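PDB 4DLL: 2-hydroxy-3-oxopropionate reductase from Polaromonas sp. JS666, which probably catalyses the reversible NAD(P)H-dependent reduction of 2-hydroxy-3-oxopropanoate (tartronate semialdehyde) to glycerate. Local coordinates for residues R175-P178 and L179-F183; A216-F219 and A220-G224; S263-L266 and K267-N271. One frame throughout, in Å; residues are numbered along the deposited sequence.

Contact 1: R175-P178 and L179-F183; sequences RSLP and LLKVF
K181 lies back against L177, one helical turn before it, so that the lysine's aliphatic chain meets the leucine's branched end. With CG anti to its carbonyl carbon (chi1 -42°), the chain heads toward the preceding turn: K181 CB is 3.7 Å from L177 O, and K181 CG passes the same oxygen at 2.9 Å, a tight fit. That oxygen also takes the K181 N-H, with N and O 2.7 Å apart and a C=O...N angle of 172°. Beyond CG the chain bends (chi2 -97°), bringing CD 4.0 Å from L177 CG and CE 3.6 Å from it, while NZ passes L177 CD2 at 4.0 Å. Lysine suits this place, its methylenes packing on leucine while the charged end keeps to the exposed side. The helix, 170-183, is the crossover of a beta-alpha-beta unit between strands 162-167 and 184-190. P178 kinks it, lacking an N-H for the turn before. A water bridges the next step, donating to R175 O at 2.7 Å and accepting from L179 N at 3.2 Å. On the inner flank L180 CD1 rests on S176 CB, and both side chains touch L121 of strand 119-122; the small S176 turns its hydroxyl to D172 O.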
loop_
_atom_site.group_PDB
_atom_site.type_symbol
_atom_site.label_atom_id
_atom_site.label_comp_id
_atom_site.label_asym_id
_atom_site.label_seq_id
_atom_site.Cartn_x
_atom_site.Cartn_y
_atom_site.Cartn_z
ATOM N N ARG A 175 -13.245 0.625 29.570
ATOM C CA ARG A 175 -12.552 -0.118 30.604
ATOM C C ARG A 175 -11.180 -0.605 30.137
ATOM O O ARG A 175 -10.229 -0.633 30.928
ATOM C CB ARG A 175 -13.402 -1.266 31.123
ATOM C CG ARG A 175 -14.457 -0.795 32.081
ATOM C CD ARG A 175 -15.371 -1.896 32.605
ATOM N NE ARG A 175 -15.884 -1.454 33.904
ATOM C CZ ARG A 175 -15.361 -1.796 35.091
ATOM N NH1 ARG A 175 -14.317 -2.627 35.146
ATOM N NH2 ARG A 175 -15.888 -1.327 36.230
ATOM N N SER A 176 -11.062 -0.899 28.845
ATOM C CA SER A 176 -9.878 -1.516 28.281
ATOM C C SER A 176 -8.806 -0.580 27.954
ATOM O O SER A 176 -7.669 -1.014 27.716
ATOM C CB SER A 176 -10.234 -2.135 26.919
ATOM O OG SER A 176 -10.934 -3.323 27.147
ATOM N N LEU A 177 -9.198 0.675 27.743
ATOM C CA LEU A 177 -8.386 1.538 26.941
ATOM C C LEU A 177 -7.017 1.771 27.582
ATOM O O LEU A 177 -6.002 1.741 26.857
ATOM C CB LEU A 177 -9.128 2.860 26.565
ATOM C CG LEU A 177 -8.472 3.818 25.540
ATOM C CD1 LEU A 177 -8.070 3.117 24.258
ATOM C CD2 LEU A 177 -9.352 5.071 25.164
ATOM N N PRO A 178 -6.964 1.969 28.941
ATOM C CA PRO A 178 -5.647 2.188 29.551
ATOM C C PRO A 178 -4.707 1.002 29.273
ATOM O O PRO A 178 -3.505 1.205 29.017
ATOM C CB PRO A 178 -5.960 2.318 31.066
ATOM C CG PRO A 178 -7.322 2.930 31.091
ATOM C CD PRO A 178 -8.046 2.173 29.919
ATOM N N LEU A 179 -5.218 -0.239 29.326
ATOM C CA LEU A 179 -4.306 -1.372 29.015
ATOM C C LEU A 179 -3.919 -1.299 27.551
ATOM O O LEU A 179 -2.729 -1.484 27.198
ATOM C CB LEU A 179 -4.929 -2.710 29.314
ATOM C CG LEU A 179 -3.907 -3.773 28.887
ATOM C CD1 LEU A 179 -2.859 -3.845 29.962
ATOM C CD2 LEU A 179 -4.555 -5.102 28.624
ATOM N N LEU A 180 -4.910 -0.935 26.713
ATOM C CA LEU A 180 -4.676 -0.861 25.303
ATOM C C LEU A 180 -3.617 0.153 24.920
ATOM O O LEU A 180 -2.744 -0.193 24.149
ATOM C CB LEU A 180 -5.971 -0.657 24.525
ATOM C CG LEU A 180 -6.856 -1.912 24.595
ATOM C CD1 LEU A 180 -8.108 -1.742 23.813
ATOM C CD2 LEU A 180 -6.161 -3.162 24.242
ATOM N N LYS A 181 -3.686 1.375 25.489
ATOM C CA LYS A 181 -2.687 2.441 25.241
ATOM C C LYS A 181 -1.243 2.033 25.461
ATOM O O LYS A 181 -0.323 2.586 24.851
ATOM C CB LYS A 181 -2.943 3.683 26.104
ATOM C CG LYS A 181 -4.327 4.076 26.226
ATOM C CD LYS A 181 -4.717 5.154 25.277
ATOM C CE LYS A 181 -5.735 6.103 25.940
ATOM N NZ LYS A 181 -6.076 7.292 25.054
ATOM N N VAL A 182 -1.011 1.104 26.373
ATOM C CA VAL A 182 0.332 0.595 26.606
ATOM C C VAL A 182 0.876 -0.042 25.309
ATOM O O VAL A 182 2.088 -0.007 25.041
ATOM C CB VAL A 182 0.343 -0.434 27.786
ATOM C CG1 VAL A 182 1.726 -1.030 28.019
ATOM C CG2 VAL A 182 -0.112 0.204 29.071
ATOM N N PHE A 183 -0.010 -0.648 24.510
ATOM C CA PHE A 183 0.482 -1.387 23.325
ATOM C C PHE A 183 0.465 -0.552 22.063
ATOM O O PHE A 183 1.309 -0.749 21.201
ATOM C CB PHE A 183 -0.307 -2.639 23.064
ATOM C CG PHE A 183 -0.458 -3.524 24.253
ATOM C CD1 PHE A 183 0.650 -3.919 24.983
ATOM C CD2 PHE A 183 -1.724 -3.989 24.607
ATOM C CE1 PHE A 183 0.496 -4.762 26.096
ATOM C CE2 PHE A 183 -1.901 -4.811 25.701
ATOM C CZ PHE A 183 -0.786 -5.213 26.455
HETATM O O HOH W 1 -7.599 -1.212 31.203
#

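Contact 2: A216-F219 and A220-G224; sequences ALLF and ATKGG
At the last turn of helix 194-222 this is a local contact, its turn held by backbone bonds while L218 and K222 lie side by side, pointing the same way. K222 CG, anti to its carbonyl carbon (chi1 -46°), skims L218 O at 3.2 Å. Further bends bring NZ 3.4 Å from L218 CD2. Leucine suits its buried place, against F310 and A314 of helix 309-315; lysine, on the exposed side, can lay its long chain along it. Backbone bonds follow the i to i+4 pattern: K222 N bonds L218 O at 2.8 Å, nearly in line with the C=O. At L217 O the T221 N-H arrives from above the carbonyl plane, 39° out of it; T221 OG1, less surely placed, lies 2.7 Å from this oxygen. This helix belongs to the helical part of the hydroxyisobutyrate dehydrogenase-like fold and meets the second subunit here: L218 and K222 pack on F281 of that chain, F219 on its A272. Small A220 lets V230 of helix 227-234 come close. The bonding continues to G223, whose N is 3.1 Å from F219 O; a side chain there would crowd A220 O. G224 then leaves the helix with positive phi, which favours glycine.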
loop_
_atom_site.group_PDB
_atom_site.type_symbol
_atom_site.label_atom_id
_atom_site.label_comp_id
_atom_site.label_asym_id
_atom_site.label_seq_id
_atom_site.Cartn_x
_atom_site.Cartn_y
_atom_site.Cartn_z
ATOM N N ALA A 216 5.230 -5.943 -9.533
ATOM C CA ALA A 216 5.809 -4.796 -10.156
ATOM C C ALA A 216 7.343 -4.782 -10.093
ATOM O O ALA A 216 7.993 -4.336 -11.027
ATOM C CB ALA A 216 5.159 -3.491 -9.657
ATOM N N LEU A 217 7.910 -5.310 -9.023
ATOM C CA LEU A 217 9.349 -5.345 -8.898
ATOM C C LEU A 217 9.957 -6.389 -9.812
ATOM O O LEU A 217 11.091 -6.216 -10.286
ATOM C CB LEU A 217 9.791 -5.628 -7.474
ATOM C CG LEU A 217 9.503 -4.549 -6.426
ATOM C CD1 LEU A 217 10.122 -4.980 -5.079
ATOM C CD2 LEU A 217 9.976 -3.179 -6.875
ATOM N N LEU A 218 9.237 -7.484 -10.005
ATOM C CA LEU A 218 9.701 -8.470 -10.959
ATOM C C LEU A 218 9.577 -7.967 -12.406
ATOM O O LEU A 218 10.476 -8.156 -13.198
ATOM C CB LEU A 218 8.990 -9.811 -10.772
ATOM C CG LEU A 218 9.509 -10.605 -9.573
ATOM C CD1 LEU A 218 8.393 -11.414 -8.929
ATOM C CD2 LEU A 218 10.670 -11.505 -9.999
ATOM N N PHE A 219 8.445 -7.372 -12.744
ATOM C CA PHE A 219 8.238 -6.754 -14.034
ATOM C C PHE A 219 9.390 -5.786 -14.338
ATOM O O PHE A 219 10.008 -5.848 -15.402
ATOM C CB PHE A 219 6.893 -6.028 -14.036
ATOM C CG PHE A 219 6.677 -5.139 -15.225
ATOM C CD1 PHE A 219 6.167 -5.655 -16.418
ATOM C CD2 PHE A 219 6.985 -3.782 -15.156
ATOM C CE1 PHE A 219 5.972 -4.839 -17.505
ATOM C CE2 PHE A 219 6.797 -2.955 -16.257
ATOM C CZ PHE A 219 6.276 -3.481 -17.434
ATOM N N ALA A 220 9.682 -4.894 -13.408
ATOM C CA ALA A 220 10.741 -3.915 -13.631
ATOM C C ALA A 220 12.066 -4.627 -13.939
ATOM O O ALA A 220 12.754 -4.301 -14.902
ATOM C CB ALA A 220 10.883 -3.025 -12.442
ATOM N N THR A 221 12.360 -5.647 -13.152
ATOM C CA THR A 221 13.568 -6.426 -13.247
ATOM C C THR A 221 13.681 -7.273 -14.523
ATOM O O THR A 221 14.735 -7.220 -15.137
ATOM C CB THR A 221 13.729 -7.268 -11.976
ATOM O OG1 THR A 221 13.710 -6.368 -10.859
ATOM C CG2 THR A 221 15.026 -8.034 -11.976
ATOM N N LYS A 222 12.659 -8.034 -14.934
ATOM C CA LYS A 222 12.734 -8.717 -16.239
ATOM C C LYS A 222 13.058 -7.670 -17.315
ATOM O O LYS A 222 13.802 -7.947 -18.258
ATOM C CB LYS A 222 11.451 -9.461 -16.651
ATOM C CG LYS A 222 10.811 -10.327 -15.588
ATOM C CD LYS A 222 11.145 -11.888 -15.577
ATOM C CE LYS A 222 10.768 -12.560 -14.152
ATOM N NZ LYS A 222 11.613 -11.869 -13.248
ATOM N N GLY A 223 12.521 -6.459 -17.137
ATOM C CA GLY A 223 12.757 -5.330 -18.050
ATOM C C GLY A 223 14.144 -4.668 -17.979
ATOM O O GLY A 223 14.404 -3.682 -18.702
ATOM N N GLY A 224 15.035 -5.219 -17.141
ATOM C CA GLY A 224 16.428 -4.749 -17.015
ATOM C C GLY A 224 16.545 -3.473 -16.194
ATOM O O GLY A 224 17.129 -2.468 -16.651
#

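Contact 3: S263-L266 and K267-N271; sequences SIQL and KDMRN
L266 and R270, one turn apart on the helix, cross at a slant: the leucine lays a methyl over the arginine's guanidinium. L266 CD2 sits 3.4 Å above one face of that group, offset toward its rim, and comes within 3.5 Å of R270 NH2, while CD1 lies near NE. Leucine gives the flat cation an apolar surface to rest on, and R270 NE is held by a salt bridge to E290.

Q265 and D268 cross at about a right angle, amide and carboxylate planes 87° apart. Q265 OE1 and D268 OD2 are 3.8 Å from each other, and both side chains reach Q203, Q265 NE2 bonding its O and D268 OD2 its NE2, the latter weakly. Selenomethionine M269 also crosses this amide obliquely: its methyl CE is the atom nearest Q265 NE2, at a doubtfully short approach, with SE 3.7 Å from that nitrogen.

K267 runs alongside I264, and two sharp bends near its end fold the ammonium back over the helix. There NZ lies 3.8 Å from I264 CG2 and makes a salt bridge of 2.8 Å to D268 OD1, meeting the oxygen on its anti side, 34° out of the carboxylate plane. With an alanine at D268, the K267 ammonium would probably lose its carboxylate mate and be free to swing, and Q203 NE2 would lose a weak acceptor.

Regular backbone bonds step along the helix, such as R270 N to L266 O at 2.8 Å. Helix 262-278 packs against two other helices: Y293 of helix 284-301 touches Q265, L266 and M269, while V206 of helix 194-222 meets Q265 and Q203 meets M269. K267 and N271 touch S125 and T127 in the loop between strand 119-122 and helix 128-140.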
loop_
_atom_site.group_PDB
_atom_site.type_symbol
_atom_site.label_atom_id
_atom_site.label_comp_id
_atom_site.label_asym_id
_atom_site.label_seq_id
_atom_site.Cartn_x
_atom_site.Cartn_y
_atom_site.Cartn_z
ATOM N N SER A 263 1.810 -19.338 5.467
ATOM C CA SER A 263 0.517 -20.074 5.697
ATOM C C SER A 263 -0.471 -19.344 6.646
ATOM O O SER A 263 -1.665 -19.619 6.703
ATOM C CB SER A 263 0.763 -21.528 6.175
ATOM O OG SER A 263 0.839 -21.577 7.592
ATOM N N ILE A 264 0.053 -18.434 7.418
ATOM C CA ILE A 264 -0.790 -17.558 8.227
ATOM C C ILE A 264 -1.528 -16.610 7.298
ATOM O O ILE A 264 -2.712 -16.395 7.459
ATOM C CB ILE A 264 0.046 -16.760 9.251
ATOM C CG1 ILE A 264 1.003 -17.713 9.997
ATOM C CG2 ILE A 264 -0.846 -15.980 10.202
ATOM C CD1 ILE A 264 0.547 -18.186 11.370
ATOM N N GLN A 265 -0.838 -16.065 6.305
ATOM C CA GLN A 265 -1.501 -15.155 5.358
ATOM C C GLN A 265 -2.580 -15.912 4.576
ATOM O O GLN A 265 -3.651 -15.343 4.334
ATOM C CB GLN A 265 -0.515 -14.453 4.433
ATOM C CG GLN A 265 -1.168 -13.415 3.495
ATOM C CD GLN A 265 -1.532 -12.088 4.175
ATOM O OE1 GLN A 265 -0.808 -11.595 5.018
ATOM N NE2 GLN A 265 -2.625 -11.506 3.779
ATOM N N LEU A 266 -2.317 -17.190 4.235
ATOM C CA LEU A 266 -3.293 -18.046 3.550
ATOM C C LEU A 266 -4.553 -18.165 4.390
ATOM O O LEU A 266 -5.666 -17.944 3.898
ATOM C CB LEU A 266 -2.738 -19.435 3.285
ATOM C CG LEU A 266 -3.740 -20.435 2.664
ATOM C CD1 LEU A 266 -4.236 -20.045 1.226
ATOM C CD2 LEU A 266 -3.150 -21.860 2.692
ATOM N N LYS A 267 -4.358 -18.460 5.670
ATOM C CA LYS A 267 -5.437 -18.536 6.615
ATOM C C LYS A 267 -6.161 -17.188 6.665
ATOM O O LYS A 267 -7.401 -17.154 6.655
ATOM C CB LYS A 267 -4.877 -18.985 7.995
ATOM C CG LYS A 267 -5.907 -19.202 9.114
ATOM C CD LYS A 267 -5.320 -18.967 10.582
ATOM C CE LYS A 267 -4.183 -17.895 10.714
ATOM N NZ LYS A 267 -4.609 -16.426 10.664
ATOM N N ASP A 268 -5.439 -16.075 6.713
ATOM C CA ASP A 268 -6.143 -14.788 6.735
ATOM C C ASP A 268 -7.009 -14.675 5.491
ATOM O O ASP A 268 -8.146 -14.295 5.595
ATOM C CB ASP A 268 -5.228 -13.528 6.830
ATOM C CG ASP A 268 -4.233 -13.569 7.980
ATOM O OD1 ASP A 268 -4.556 -14.081 9.106
ATOM O OD2 ASP A 268 -3.098 -13.054 7.737
HETATM N N MSE A 269 -6.472 -14.999 4.328
HETATM C CA MSE A 269 -7.281 -14.986 3.077
HETATM C C MSE A 269 -8.536 -15.891 3.162
HETATM O O MSE A 269 -9.617 -15.448 2.845
HETATM C CB MSE A 269 -6.442 -15.348 1.818
HETATM C CG MSE A 269 -5.158 -14.522 1.587
HETATM SE SE MSE A 269 -5.406 -12.500 1.491
HETATM C CE MSE A 269 -5.540 -12.071 3.400
ATOM N N ARG A 270 -8.359 -17.128 3.634
ATOM C CA ARG A 270 -9.437 -18.105 3.785
ATOM C C ARG A 270 -10.512 -17.637 4.762
ATOM O O ARG A 270 -11.699 -17.652 4.436
ATOM C CB ARG A 270 -8.888 -19.476 4.225
ATOM C CG ARG A 270 -7.794 -20.062 3.347
ATOM C CD ARG A 270 -8.382 -21.011 2.346
ATOM N NE ARG A 270 -7.415 -21.709 1.497
ATOM C CZ ARG A 270 -6.692 -22.778 1.835
ATOM N NH1 ARG A 270 -6.768 -23.340 3.035
ATOM N NH2 ARG A 270 -5.881 -23.293 0.943
ATOM N N ASN A 271 -10.110 -17.206 5.953
ATOM C CA ASN A 271 -11.073 -16.561 6.856
ATOM C C ASN A 271 -11.795 -15.349 6.283
ATOM O O ASN A 271 -12.941 -15.086 6.624
ATOM C CB ASN A 271 -10.418 -16.179 8.177
ATOM C CG ASN A 271 -10.083 -17.369 8.958
ATOM O OD1 ASN A 271 -10.781 -18.351 8.862
ATOM N ND2 ASN A 271 -9.003 -17.329 9.683
#

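In the fold
The three contacts follow in series along the chain. Contact 1 lies on the crossover helix 170-183 of the Rossmann-type dinucleotide-binding domain; contacts 2 and 3 belong to the helical part that follows. Contact 2 closes helix 194-222, and contact 3 packs on an earlier portion of that same helix, about 27 Å away centre to centre. Contacts 1 and 2 are the most distant, about 44 Å between centres, on opposite sides of the chain's centre. Contact 3, about 28 Å from contact 1 centre to centre, touches the loop after strand 119-122, a strand whose L119 and L121 touch side chains of contact 1. It thus probably lies where the two parts meet, while contact 2 lies at the dimer interface.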